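Local coordinates for protein sortase (PDB 5UTT) that probably acts as a sortase, a cysteine transpeptidase that attaches surface proteins to the cell wall of Gram-positive bacteria, at residues Pro46-Glu49 against Asp54-Asp57; Gln68-Val73 against Tyr110-Thr115; Gly80-Tyr85 against Arg91-Gln96; Asp99-Ser104 against Val165-Ala170. All blocks are in the same frame, centred on the assembly; numbering follows the deposited sequence.

Contact 1 of 4, residues Pro46-Glu49 against Asp54-Asp57; sequences PIME and DVLD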
loop_
_atom_site.group_PDB
_atom_site.type_symbol
_atom_site.label_atom_id
_atom_site.label_comp_id
_atom_site.label_asym_id
_atom_site.label_seq_id
_atom_site.Cartn_x
_atom_site.Cartn_y
_atom_site.Cartn_z
ATOM N N PRO A 46 1.040 -9.826 3.199
ATOM C CA PRO A 46 1.573 -9.186 4.432
ATOM C C PRO A 46 2.370 -7.944 4.075
ATOM O O PRO A 46 2.990 -7.887 3.007
ATOM C CB PRO A 46 2.505 -10.251 5.039
ATOM C CG PRO A 46 2.272 -11.460 4.220
ATOM C CD PRO A 46 1.753 -11.080 2.906
ATOM N N ILE A 47 2.273 -6.926 4.944
ATOM C CA ILE A 47 3.114 -5.777 4.903
ATOM C C ILE A 47 4.114 -5.805 6.044
ATOM O O ILE A 47 3.728 -5.867 7.227
ATOM C CB ILE A 47 2.291 -4.467 5.014
ATOM C CG1 ILE A 47 1.186 -4.423 3.938
ATOM C CG2 ILE A 47 3.233 -3.289 4.837
ATOM C CD1 ILE A 47 0.135 -3.313 4.184
ATOM N N MET A 48 5.385 -5.699 5.699
ATOM C CA MET A 48 6.476 -5.730 6.704
ATOM C C MET A 48 7.349 -4.499 6.644
ATOM O O MET A 48 7.456 -3.870 5.590
ATOM C CB MET A 48 7.324 -7.017 6.555
ATOM C CG MET A 48 6.562 -8.256 6.871
ATOM S SD MET A 48 7.525 -9.675 6.309
ATOM C CE MET A 48 6.282 -10.944 6.353
ATOM N N GLU A 49 7.993 -4.147 7.752
ATOM C CA GLU A 49 8.946 -3.050 7.759
ATOM C C GLU A 49 10.170 -3.371 6.911
ATOM O O GLU A 49 10.757 -4.450 7.034
ATOM C CB GLU A 49 9.319 -2.693 9.199
ATOM C CG GLU A 49 10.287 -1.534 9.357
ATOM C CD GLU A 49 9.674 -0.170 9.076
ATOM O OE1 GLU A 49 8.477 -0.084 8.692
ATOM O OE2 GLU A 49 10.422 0.804 9.204
ATOM N N ASP A 54 14.976 -9.750 1.520
ATOM C CA ASP A 54 14.582 -10.610 2.628
ATOM C C ASP A 54 13.133 -10.419 3.058
ATOM O O ASP A 54 12.553 -11.299 3.669
ATOM C CB ASP A 54 15.536 -10.491 3.836
ATOM C CG ASP A 54 15.707 -9.050 4.349
ATOM O OD1 ASP A 54 15.158 -8.100 3.743
ATOM O OD2 ASP A 54 16.456 -8.870 5.336
ATOM N N VAL A 55 12.554 -9.258 2.727
ATOM C CA VAL A 55 11.135 -8.976 2.953
ATOM C C VAL A 55 10.313 -9.262 1.682
ATOM O O VAL A 55 9.353 -10.021 1.690
ATOM C CB VAL A 55 10.972 -7.500 3.387
ATOM C CG1 VAL A 55 9.504 -7.131 3.446
ATOM C CG2 VAL A 55 11.691 -7.229 4.720
ATOM N N LEU A 56 10.700 -8.662 0.560
ATOM C CA LEU A 56 9.903 -8.733 -0.642
ATOM C C LEU A 56 9.844 -10.165 -1.226
ATOM O O LEU A 56 8.864 -10.513 -1.881
ATOM C CB LEU A 56 10.452 -7.782 -1.697
ATOM C CG LEU A 56 10.660 -6.318 -1.300
ATOM C CD1 LEU A 56 11.133 -5.459 -2.476
ATOM C CD2 LEU A 56 9.333 -5.860 -0.802
ATOM N N ASP A 57 10.870 -10.979 -0.975
ATOM C CA ASP A 57 10.871 -12.355 -1.487
ATOM C C ASP A 57 9.902 -13.240 -0.757
ATOM O O ASP A 57 9.569 -14.307 -1.268
ATOM C CB ASP A 57 12.252 -12.974 -1.426
ATOM C CG ASP A 57 13.161 -12.515 -2.562
ATOM O OD1 ASP A 57 12.799 -11.596 -3.334
ATOM O OD2 ASP A 57 14.285 -13.070 -2.689
#
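Met48 and Val55 bring the strand at 46-49 and the segment 54-57, which carries the short helix 53-56, nearest each other, with their CA atoms 6.8 Å apart. The two segments belong to a beta-alpha-beta unit of the sortase beta fold. In this unit strand 45-49 leads into helix 53-56, and the chain then returns as strand 61-63, which lies parallel to the first. Met48 has backbone hydrogen bonds to both Ala61 and His63 of that strand. No hydrogen bond joins strand to helix here. The contact is van der Waals, with one Val55 methyl against Met48 CB and the other against a carbonyl oxygen. Met48 and Val55 both start toward the opposite segment. Met48 CB lies 3.8 Å from CG1 of Val55. Beyond CG the methionine chain runs extended past Val55. Its SD makes a looser second touch, 4.3 Å from Val55 CG1, and the CE methyl is well away. Val55 has CG1 anti to its backbone N (chi1 172°), which gives the two methyls separate targets. The side chain of Glu49 starts away from the helix, and its OE1 is hydrogen-bonded to ND1 of His63. Glu49 meets Val55 with its carbonyl O, 3.7 Å from CG2.

Contact 2 of 4, residues Gln68-Val73 against Tyr110-Thr115; sequences QQLGEV and YVFKVT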
loop_
_atom_site.group_PDB
_atom_site.type_symbol
_atom_site.label_atom_id
_atom_site.label_comp_id
_atom_site.label_asym_id
_atom_site.label_seq_id
_atom_site.Cartn_x
_atom_site.Cartn_y
_atom_site.Cartn_z
ATOM N N GLN A 68 6.319 7.724 6.372
ATOM C CA GLN A 68 5.499 7.812 7.564
ATOM C C GLN A 68 4.831 6.485 7.920
ATOM O O GLN A 68 4.784 5.526 7.105
ATOM C CB GLN A 68 4.470 8.949 7.447
ATOM C CG GLN A 68 5.097 10.306 7.586
ATOM C CD GLN A 68 6.047 10.630 6.479
ATOM O OE1 GLN A 68 5.657 10.713 5.310
ATOM N NE2 GLN A 68 7.296 10.847 6.826
ATOM N N GLN A 69 4.376 6.387 9.165
ATOM C CA GLN A 69 3.711 5.191 9.628
ATOM C C GLN A 69 2.262 5.165 9.131
ATOM O O GLN A 69 1.677 6.194 8.746
ATOM C CB GLN A 69 3.776 5.064 11.152
ATOM C CG GLN A 69 5.161 5.188 11.763
ATOM C CD GLN A 69 6.200 4.265 11.120
ATOM O OE1 GLN A 69 5.911 3.104 10.763
ATOM N NE2 GLN A 69 7.426 4.780 10.958
ATOM N N LEU A 70 1.687 3.966 9.133
ATOM C CA LEU A 70 0.312 3.778 8.712
ATOM C C LEU A 70 -0.651 4.564 9.615
ATOM O O LEU A 70 -0.603 4.486 10.858
ATOM C CB LEU A 70 -0.025 2.293 8.709
ATOM C CG LEU A 70 -1.433 1.904 8.291
ATOM C CD1 LEU A 70 -1.789 2.410 6.908
ATOM C CD2 LEU A 70 -1.550 0.386 8.385
ATOM N N GLY A 71 -1.480 5.365 8.969
ATOM C CA GLY A 71 -2.371 6.280 9.678
ATOM C C GLY A 71 -1.817 7.651 9.968
ATOM O O GLY A 71 -2.599 8.554 10.308
ATOM N N GLU A 72 -0.490 7.811 9.924
ATOM C CA GLU A 72 0.149 9.090 10.227
ATOM C C GLU A 72 -0.003 10.092 9.081
ATOM O O GLU A 72 0.020 9.749 7.876
ATOM C CB GLU A 72 1.633 8.863 10.550
ATOM C CG GLU A 72 2.426 10.083 10.949
ATOM C CD GLU A 72 3.843 9.752 11.378
ATOM O OE1 GLU A 72 4.399 8.717 10.926
ATOM O OE2 GLU A 72 4.433 10.566 12.145
ATOM N N VAL A 73 -0.195 11.358 9.449
ATOM C CA VAL A 73 -0.181 12.364 8.447
ATOM C C VAL A 73 1.132 12.339 7.615
ATOM O O VAL A 73 2.266 12.486 8.129
ATOM C CB VAL A 73 -0.432 13.778 9.045
ATOM C CG1 VAL A 73 -0.133 14.824 8.005
ATOM C CG2 VAL A 73 -1.861 13.899 9.559
ATOM N N TYR A 110 -7.808 0.253 7.606
ATOM C CA TYR A 110 -7.559 1.541 6.971
ATOM C C TYR A 110 -7.941 1.470 5.505
ATOM O O TYR A 110 -7.394 0.641 4.752
ATOM C CB TYR A 110 -6.101 1.918 7.064
ATOM C CG TYR A 110 -5.552 2.071 8.456
ATOM C CD1 TYR A 110 -5.026 0.986 9.148
ATOM C CD2 TYR A 110 -5.468 3.319 9.066
ATOM C CE1 TYR A 110 -4.483 1.127 10.390
ATOM C CE2 TYR A 110 -4.937 3.451 10.324
ATOM C CZ TYR A 110 -4.429 2.370 10.981
ATOM O OH TYR A 110 -3.905 2.503 12.229
ATOM N N VAL A 111 -8.865 2.346 5.105
ATOM C CA VAL A 111 -9.318 2.343 3.723
ATOM C C VAL A 111 -8.920 3.649 3.011
ATOM O O VAL A 111 -9.313 4.789 3.409
ATOM C CB VAL A 111 -10.842 2.084 3.566
ATOM C CG1 VAL A 111 -11.232 2.181 2.098
ATOM C CG2 VAL A 111 -11.317 0.762 4.173
ATOM N N PHE A 112 -8.156 3.456 1.933
ATOM C CA PHE A 112 -7.651 4.502 1.056
ATOM C C PHE A 112 -8.326 4.394 -0.310
ATOM O O PHE A 112 -8.700 3.294 -0.777
ATOM C CB PHE A 112 -6.117 4.417 0.902
ATOM C CG PHE A 112 -5.365 4.462 2.182
ATOM C CD1 PHE A 112 -5.228 3.318 2.997
ATOM C CD2 PHE A 112 -4.702 5.608 2.570
ATOM C CE1 PHE A 112 -4.495 3.379 4.176
ATOM C CE2 PHE A 112 -3.993 5.683 3.755
ATOM C CZ PHE A 112 -3.882 4.568 4.576
ATOM N N LYS A 113 -8.450 5.547 -1.005
ATOM C CA LYS A 113 -8.997 5.559 -2.351
ATOM C C LYS A 113 -8.004 6.141 -3.350
ATOM O O LYS A 113 -7.411 7.199 -3.089
ATOM C CB LYS A 113 -10.284 6.387 -2.370
ATOM C CG LYS A 113 -11.377 5.789 -1.508
ATOM C CD LYS A 113 -12.016 4.587 -2.155
ATOM C CE LYS A 113 -13.498 4.461 -1.766
ATOM N NZ LYS A 113 -14.421 5.512 -2.351
ATOM N N VAL A 114 -7.772 5.397 -4.450
ATOM C CA VAL A 114 -6.788 5.779 -5.454
ATOM C C VAL A 114 -7.077 7.188 -6.035
ATOM O O VAL A 114 -8.219 7.501 -6.383
ATOM C CB VAL A 114 -6.668 4.742 -6.583
ATOM C CG1 VAL A 114 -5.829 5.278 -7.723
ATOM C CG2 VAL A 114 -6.048 3.471 -6.044
ATOM N N THR A 115 -6.031 8.022 -6.057
ATOM C CA THR A 115 -6.102 9.390 -6.589
ATOM C C THR A 115 -5.476 9.435 -7.978
ATOM O O THR A 115 -5.766 10.326 -8.789
ATOM C CB THR A 115 -5.415 10.405 -5.656
ATOM O OG1 THR A 115 -4.045 10.020 -5.452
ATOM C CG2 THR A 115 -6.166 10.506 -4.357
#
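Leu70 lies over one face of the Tyr110 ring and meets the Phe112 ring at its edge. Its CG sits 3.8 Å from the centroid of the Tyr110 ring, only 14° off the ring normal, a CH-pi contact. The CD2 methyl lies over the CD1-CE1 side of the same face, 3.6 Å from Tyr110 CD1. The other methyl, CD1, reaches Phe112 near the ring plane, 3.8 Å from CZ. The leucine fork thus spans two aromatic rings that stand on the same side of strand 108-120. With CG anti to the backbone N (chi1 -180°), Leu70 is swung out to meet them. Its backbone belongs to a type II beta turn from Gln69 to Glu72, closed by a 2.9 Å bond from Glu72 N to Gln69 O. The extended Glu72 side chain reaches across the turn. Its OE1 accepts the N-H of Gln69 at 2.9 Å, nearly along the C-O bond. Gly71 holds the turn position with positive phi. Its CA passes 3.9 Å from Tyr110 CE2, a spot with little room for a side chain. The Tyr110 hydroxyl is hydrogen-bonded to the backbone O of Pro18, and Gly71 O to NE of Arg142 in strand 142-150. Between 68-73 and 110-115 themselves there are only dispersion and CH-pi contacts, while polar bonds shape the turn and fix the tyrosine.

Contact 3 of 4, residues Gly80-Tyr85 against Arg91-Gln96; sequences GHRRTY and RIDLLQ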
loop_
_atom_site.group_PDB
_atom_site.type_symbol
_atom_site.label_atom_id
_atom_site.label_comp_id
_atom_site.label_asym_id
_atom_site.label_seq_id
_atom_site.Cartn_x
_atom_site.Cartn_y
_atom_site.Cartn_z
ATOM N N GLY A 80 6.497 -3.568 -3.588
ATOM C CA GLY A 80 6.213 -4.957 -3.848
ATOM C C GLY A 80 6.781 -5.459 -5.140
ATOM O O GLY A 80 6.944 -4.734 -6.115
ATOM N N HIS A 81 7.185 -6.729 -5.136
ATOM C CA HIS A 81 7.581 -7.330 -6.360
ATOM C C HIS A 81 6.413 -7.427 -7.342
ATOM O O HIS A 81 5.286 -7.666 -6.968
ATOM C CB HIS A 81 8.087 -8.743 -6.086
ATOM C CG HIS A 81 9.498 -8.820 -5.618
ATOM N ND1 HIS A 81 10.352 -7.742 -5.572
ATOM C CD2 HIS A 81 10.234 -9.895 -5.241
ATOM C CE1 HIS A 81 11.538 -8.133 -5.139
ATOM N NE2 HIS A 81 11.502 -9.441 -4.960
ATOM N N ARG A 82 6.720 -7.314 -8.628
ATOM C CA ARG A 82 5.735 -7.428 -9.677
ATOM C C ARG A 82 5.396 -8.858 -10.058
ATOM O O ARG A 82 4.292 -9.099 -10.579
ATOM C CB ARG A 82 6.243 -6.718 -10.929
ATOM C CG ARG A 82 5.217 -6.490 -12.030
ATOM C CD ARG A 82 4.334 -5.287 -11.660
ATOM N NE ARG A 82 3.239 -5.112 -12.615
ATOM C CZ ARG A 82 3.273 -4.317 -13.679
ATOM N NH1 ARG A 82 2.221 -4.251 -14.493
ATOM N NH2 ARG A 82 4.353 -3.601 -13.944
ATOM N N ARG A 83 6.306 -9.795 -9.797
ATOM C CA ARG A 83 6.202 -11.164 -10.338
ATOM C C ARG A 83 6.196 -12.326 -9.324
ATOM O O ARG A 83 6.241 -13.499 -9.722
ATOM C CB ARG A 83 7.318 -11.370 -11.367
ATOM C CG ARG A 83 7.377 -10.225 -12.391
ATOM C CD ARG A 83 7.626 -10.686 -13.816
ATOM N NE ARG A 83 9.052 -10.763 -14.121
ATOM C CZ ARG A 83 9.613 -11.651 -14.941
ATOM N NH1 ARG A 83 8.882 -12.583 -15.545
ATOM N NH2 ARG A 83 10.925 -11.618 -15.152
ATOM N N THR A 84 6.086 -12.031 -8.041
ATOM C CA THR A 84 6.054 -13.077 -6.993
ATOM C C THR A 84 4.767 -13.907 -6.959
ATOM O O THR A 84 3.706 -13.455 -7.371
ATOM C CB THR A 84 6.257 -12.490 -5.591
ATOM O OG1 THR A 84 5.530 -11.257 -5.471
ATOM C CG2 THR A 84 7.706 -12.225 -5.323
ATOM N N TYR A 85 4.886 -15.145 -6.484
ATOM C CA TYR A 85 3.759 -16.082 -6.461
ATOM C C TYR A 85 2.864 -15.856 -5.241
ATOM O O TYR A 85 3.332 -15.522 -4.149
ATOM C CB TYR A 85 4.280 -17.537 -6.512
ATOM C CG TYR A 85 3.194 -18.598 -6.459
ATOM C CD1 TYR A 85 2.544 -19.034 -7.623
ATOM C CD2 TYR A 85 2.810 -19.167 -5.239
ATOM C CE1 TYR A 85 1.545 -19.997 -7.568
ATOM C CE2 TYR A 85 1.813 -20.122 -5.179
ATOM C CZ TYR A 85 1.182 -20.534 -6.341
ATOM O OH TYR A 85 0.192 -21.488 -6.275
ATOM N N ARG A 91 -0.725 -6.801 -10.839
ATOM C CA ARG A 91 -1.824 -6.189 -11.555
ATOM C C ARG A 91 -2.061 -4.827 -10.978
ATOM O O ARG A 91 -3.177 -4.381 -10.912
ATOM C CB ARG A 91 -3.072 -7.081 -11.599
ATOM C CG ARG A 91 -2.931 -8.271 -12.545
ATOM C CD ARG A 91 -3.254 -7.862 -13.977
ATOM N NE ARG A 91 -2.218 -7.044 -14.640
ATOM C CZ ARG A 91 -1.125 -7.528 -15.214
ATOM N NH1 ARG A 91 -0.857 -8.851 -15.229
ATOM N NH2 ARG A 91 -0.279 -6.687 -15.796
ATOM N N ILE A 92 -0.966 -4.157 -10.615
ATOM C CA ILE A 92 -1.033 -2.753 -10.177
ATOM C C ILE A 92 -1.727 -1.875 -11.216
ATOM O O ILE A 92 -2.307 -0.823 -10.866
ATOM C CB ILE A 92 0.375 -2.243 -9.825
ATOM C CG1 ILE A 92 0.287 -0.948 -8.991
ATOM C CG2 ILE A 92 1.236 -2.083 -11.057
ATOM C CD1 ILE A 92 1.570 -0.570 -8.294
ATOM N N ASP A 93 -1.650 -2.295 -12.469
ATOM C CA ASP A 93 -2.187 -1.535 -13.619
ATOM C C ASP A 93 -3.713 -1.536 -13.688
ATOM O O ASP A 93 -4.268 -0.804 -14.497
ATOM C CB ASP A 93 -1.605 -2.031 -14.947
ATOM C CG ASP A 93 -1.821 -3.521 -15.164
ATOM O OD1 ASP A 93 -2.414 -4.186 -14.312
ATOM O OD2 ASP A 93 -1.415 -3.998 -16.224
ATOM N N LEU A 94 -4.393 -2.291 -12.829
ATOM C CA LEU A 94 -5.849 -2.354 -12.831
ATOM C C LEU A 94 -6.409 -1.245 -11.982
ATOM O O LEU A 94 -7.587 -1.045 -11.994
ATOM C CB LEU A 94 -6.374 -3.670 -12.278
ATOM C CG LEU A 94 -5.963 -4.968 -13.021
ATOM C CD1 LEU A 94 -6.587 -6.121 -12.255
ATOM C CD2 LEU A 94 -6.400 -4.966 -14.465
ATOM N N LEU A 95 -5.568 -0.550 -11.240
ATOM C CA LEU A 95 -6.066 0.407 -10.256
ATOM C C LEU A 95 -6.345 1.732 -10.947
ATOM O O LEU A 95 -5.476 2.323 -11.624
ATOM C CB LEU A 95 -5.047 0.544 -9.117
ATOM C CG LEU A 95 -4.753 -0.741 -8.332
ATOM C CD1 LEU A 95 -3.635 -0.564 -7.336
ATOM C CD2 LEU A 95 -6.024 -1.159 -7.622
ATOM N N GLN A 96 -7.573 2.205 -10.769
ATOM C CA GLN A 96 -8.023 3.433 -11.365
ATOM C C GLN A 96 -8.508 4.356 -10.242
ATOM O O GLN A 96 -8.796 3.917 -9.126
ATOM C CB GLN A 96 -9.163 3.114 -12.346
ATOM C CG GLN A 96 -8.819 2.019 -13.366
ATOM C CD GLN A 96 -10.007 1.548 -14.193
ATOM O OE1 GLN A 96 -10.993 2.253 -14.350
ATOM N NE2 GLN A 96 -9.898 0.340 -14.754
HETATM O O HOH W 1 1.217 -3.862 -17.176
#
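The long connection between strand 74-79 and strand 100-104 folds back on itself here, with Arg82 reaching across to the 3-10 turn at 92-94. The Arg82 guanidinium is the group that meets Arg91, Ile92 and Asp93. CG2 of Ile92 lies over one face, offset toward the rim and 4.0 Å from Arg82 NE. At the guanidinium edge, near its plane, is OD2 of Asp93. That oxygen is 4.0 Å from Arg82 NH1, too far for a salt bridge, and the carboxylate plane is turned 76° from the guanidinium. A water links the pair: it donates to Asp93 OD2 at 2.8 Å and accepts a weak bond from Arg82 NH1. Arg82 NE is hydrogen-bonded to Arg90 O, and NH2 to the O of Cys149 and ND1 of His150, which helps fix the group. Cys149 closes a TLTTC sequence that matches the TLxTC signature of sortases, and Gly80-His81 matches the position of the family's active-site histidine. The contact therefore probably borders the active site. Asp93 is held more directly by Arg91, which grips it side-on with two nitrogens. Arg91 NE meets Asp93 OD1 at 2.9 Å through the syn lone pair, and Arg91 NH2 meets OD2 at 3.0 Å from above the carboxylate plane. Bends at chi2 and chi3 curl the Arg91 chain round to make this pair. The same NH2 comes 3.7 Å from Arg82 NH1. The Asp93 carboxylate probably offsets the closeness of these positive groups, and Arg91 NH1 has a further salt bridge to Glu156 OE1.

Contact 4 of 4, residues Asp99-Ser104 against Val165-Ala170; sequences DEIIVS and VHAKFA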
loop_
_atom_site.group_PDB
_atom_site.type_symbol
_atom_site.label_atom_id
_atom_site.label_comp_id
_atom_site.label_asym_id
_atom_site.label_seq_id
_atom_site.Cartn_x
_atom_site.Cartn_y
_atom_site.Cartn_z
ATOM N N ASP A 99 -10.642 3.411 -6.902
ATOM C CA ASP A 99 -10.493 2.052 -6.393
ATOM C C ASP A 99 -9.949 2.025 -4.968
ATOM O O ASP A 99 -9.116 2.865 -4.576
ATOM C CB ASP A 99 -9.559 1.277 -7.317
ATOM C CG ASP A 99 -10.180 0.999 -8.669
ATOM O OD1 ASP A 99 -11.429 0.941 -8.774
ATOM O OD2 ASP A 99 -9.430 0.806 -9.633
ATOM N N GLU A 100 -10.379 1.032 -4.188
ATOM C CA GLU A 100 -9.971 0.960 -2.803
ATOM C C GLU A 100 -8.667 0.240 -2.599
ATOM O O GLU A 100 -8.422 -0.817 -3.235
ATOM C CB GLU A 100 -11.026 0.214 -1.990
ATOM C CG GLU A 100 -12.212 1.117 -1.630
ATOM C CD GLU A 100 -13.295 0.443 -0.826
ATOM O OE1 GLU A 100 -13.345 -0.797 -0.793
ATOM O OE2 GLU A 100 -14.115 1.178 -0.192
ATOM N N ILE A 101 -7.841 0.775 -1.710
ATOM C CA ILE A 101 -6.636 0.070 -1.214
ATOM C C ILE A 101 -6.804 -0.049 0.301
ATOM O O ILE A 101 -6.964 0.966 1.020
ATOM C CB ILE A 101 -5.352 0.816 -1.590
ATOM C CG1 ILE A 101 -5.195 0.862 -3.123
ATOM C CG2 ILE A 101 -4.116 0.207 -0.949
ATOM C CD1 ILE A 101 -3.955 1.585 -3.562
ATOM N N ILE A 102 -6.806 -1.264 0.807
ATOM C CA ILE A 102 -7.249 -1.505 2.194
ATOM C C ILE A 102 -6.107 -2.135 2.938
ATOM O O ILE A 102 -5.527 -3.163 2.448
ATOM C CB ILE A 102 -8.518 -2.376 2.267
ATOM C CG1 ILE A 102 -9.660 -1.706 1.478
ATOM C CG2 ILE A 102 -8.889 -2.682 3.730
ATOM C CD1 ILE A 102 -10.918 -2.526 1.381
ATOM N N VAL A 103 -5.765 -1.553 4.109
ATOM C CA VAL A 103 -4.817 -2.190 4.988
ATOM C C VAL A 103 -5.491 -2.704 6.247
ATOM O O VAL A 103 -6.196 -1.978 6.938
ATOM C CB VAL A 103 -3.574 -1.327 5.312
ATOM C CG1 VAL A 103 -2.576 -2.143 6.122
ATOM C CG2 VAL A 103 -2.997 -0.768 4.026
ATOM N N SER A 104 -5.287 -3.959 6.554
ATOM C CA SER A 104 -5.799 -4.482 7.824
ATOM C C SER A 104 -4.653 -4.597 8.840
ATOM O O SER A 104 -3.618 -5.214 8.572
ATOM C CB SER A 104 -6.545 -5.795 7.633
ATOM O OG SER A 104 -5.698 -6.863 7.281
ATOM N N VAL A 165 1.269 3.905 -7.486
ATOM C CA VAL A 165 -0.147 4.230 -7.215
ATOM C C VAL A 165 -0.268 5.010 -5.917
ATOM O O VAL A 165 0.203 4.576 -4.885
ATOM C CB VAL A 165 -1.059 2.977 -7.164
ATOM C CG1 VAL A 165 -2.513 3.311 -6.762
ATOM C CG2 VAL A 165 -1.064 2.311 -8.501
ATOM N N HIS A 166 -0.963 6.138 -5.989
ATOM C CA HIS A 166 -1.283 6.918 -4.776
ATOM C C HIS A 166 -2.764 6.781 -4.370
ATOM O O HIS A 166 -3.640 6.816 -5.224
ATOM C CB HIS A 166 -0.990 8.414 -5.020
ATOM C CG HIS A 166 0.457 8.735 -5.178
ATOM N ND1 HIS A 166 0.967 9.429 -6.256
ATOM C CD2 HIS A 166 1.522 8.377 -4.429
ATOM C CE1 HIS A 166 2.276 9.536 -6.124
ATOM N NE2 HIS A 166 2.638 8.889 -5.033
ATOM N N ALA A 167 -3.026 6.640 -3.074
ATOM C CA ALA A 167 -4.386 6.561 -2.536
ATOM C C ALA A 167 -4.488 7.435 -1.279
ATOM O O ALA A 167 -3.629 7.403 -0.406
ATOM C CB ALA A 167 -4.820 5.120 -2.254
ATOM N N LYS A 168 -5.523 8.273 -1.264
ATOM C CA LYS A 168 -5.801 9.164 -0.134
ATOM C C LYS A 168 -6.740 8.498 0.886
ATOM O O LYS A 168 -7.702 7.831 0.512
ATOM C CB LYS A 168 -6.416 10.458 -0.672
ATOM C CG LYS A 168 -6.664 11.505 0.402
ATOM C CD LYS A 168 -7.025 12.856 -0.219
ATOM C CE LYS A 168 -7.574 13.779 0.840
ATOM N NZ LYS A 168 -7.758 15.181 0.374
ATOM N N PHE A 169 -6.470 8.702 2.165
ATOM C CA PHE A 169 -7.266 8.102 3.223
ATOM C C PHE A 169 -8.738 8.462 3.097
ATOM O O PHE A 169 -9.060 9.662 2.879
ATOM C CB PHE A 169 -6.689 8.502 4.582
ATOM C CG PHE A 169 -7.407 7.894 5.759
ATOM C CD1 PHE A 169 -7.250 6.553 6.098
ATOM C CD2 PHE A 169 -8.254 8.655 6.512
ATOM C CE1 PHE A 169 -7.933 5.997 7.167
ATOM C CE2 PHE A 169 -8.926 8.119 7.572
ATOM C CZ PHE A 169 -8.780 6.787 7.896
ATOM N N ALA A 170 -9.630 7.472 3.215
ATOM C CA ALA A 170 -11.065 7.682 3.096
ATOM C C ALA A 170 -11.772 7.498 4.426
ATOM O O ALA A 170 -12.427 8.424 4.914
ATOM C CB ALA A 170 -11.670 6.750 2.050
#
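Ile101 lays its CD1 methyl against two residues of strand 161-174, Val165 and Ala167. CD1 is 3.9 Å from Val165 CG1 and also 3.9 Å from Ala167 CB. One terminal methyl thus makes both close side-chain contacts. Ile101 reaches that far because its chain is fully extended (chi2 180°) and its CG1 is anti to the carbonyl carbon (chi1 -63°). Val165 presents CG1, the methyl anti to its backbone N, and the two branched side chains meet at a slant. Ala167 offers only CB. Ala167 CA is 7.0 Å from Ile101 CA, the nearest backbone approach of the two segments. The strands are not direct neighbours in the sheet. Strand 108-120 lies between them and runs antiparallel to both, and the Ile101 backbone is hydrogen-bonded to Phe112 of that strand. The three residues point to the same buried side, consistent with a curled sheet. Along strand 161-174 the side chains alternate: Val165 and Ala167 point toward Ile101, while His166, between them, points away and is hydrogen-bonded through NE2 to the O of Val127. Leu32 of strand 28-33 also touches Ile101, so a further strand adds to the same core. No hydrogen bond or charge joins the two segments. The contact is van der Waals packing of buried aliphatic groups, so its strength should come from dispersion and exclusion of water.

Overall arrangement
Contacts 2 and 4 lie nearest the centre of the chain, with their own centres about 6 Å apart. Both use the sheet of strands 100-104, 108-120 and 161-174, contact 2 adding a loop packed on it. Phe112 meets Ala167 where they join. Contact 2 brings one aromatic face and one aromatic edge, whereas contact 4 is wholly aliphatic. Contact 1 is also buried, but it joins a strand to a helix farther from the centre. It meets contact 4 where Ile47 packs on Val103. Contact 3 is partly buried and differs most in chemistry: mostly charged groups and a water, with one methyl. It touches contact 1 through a probable hydrogen bond between Asp57 and His81, and contact 4 through Ile92 and Leu95 against Val165.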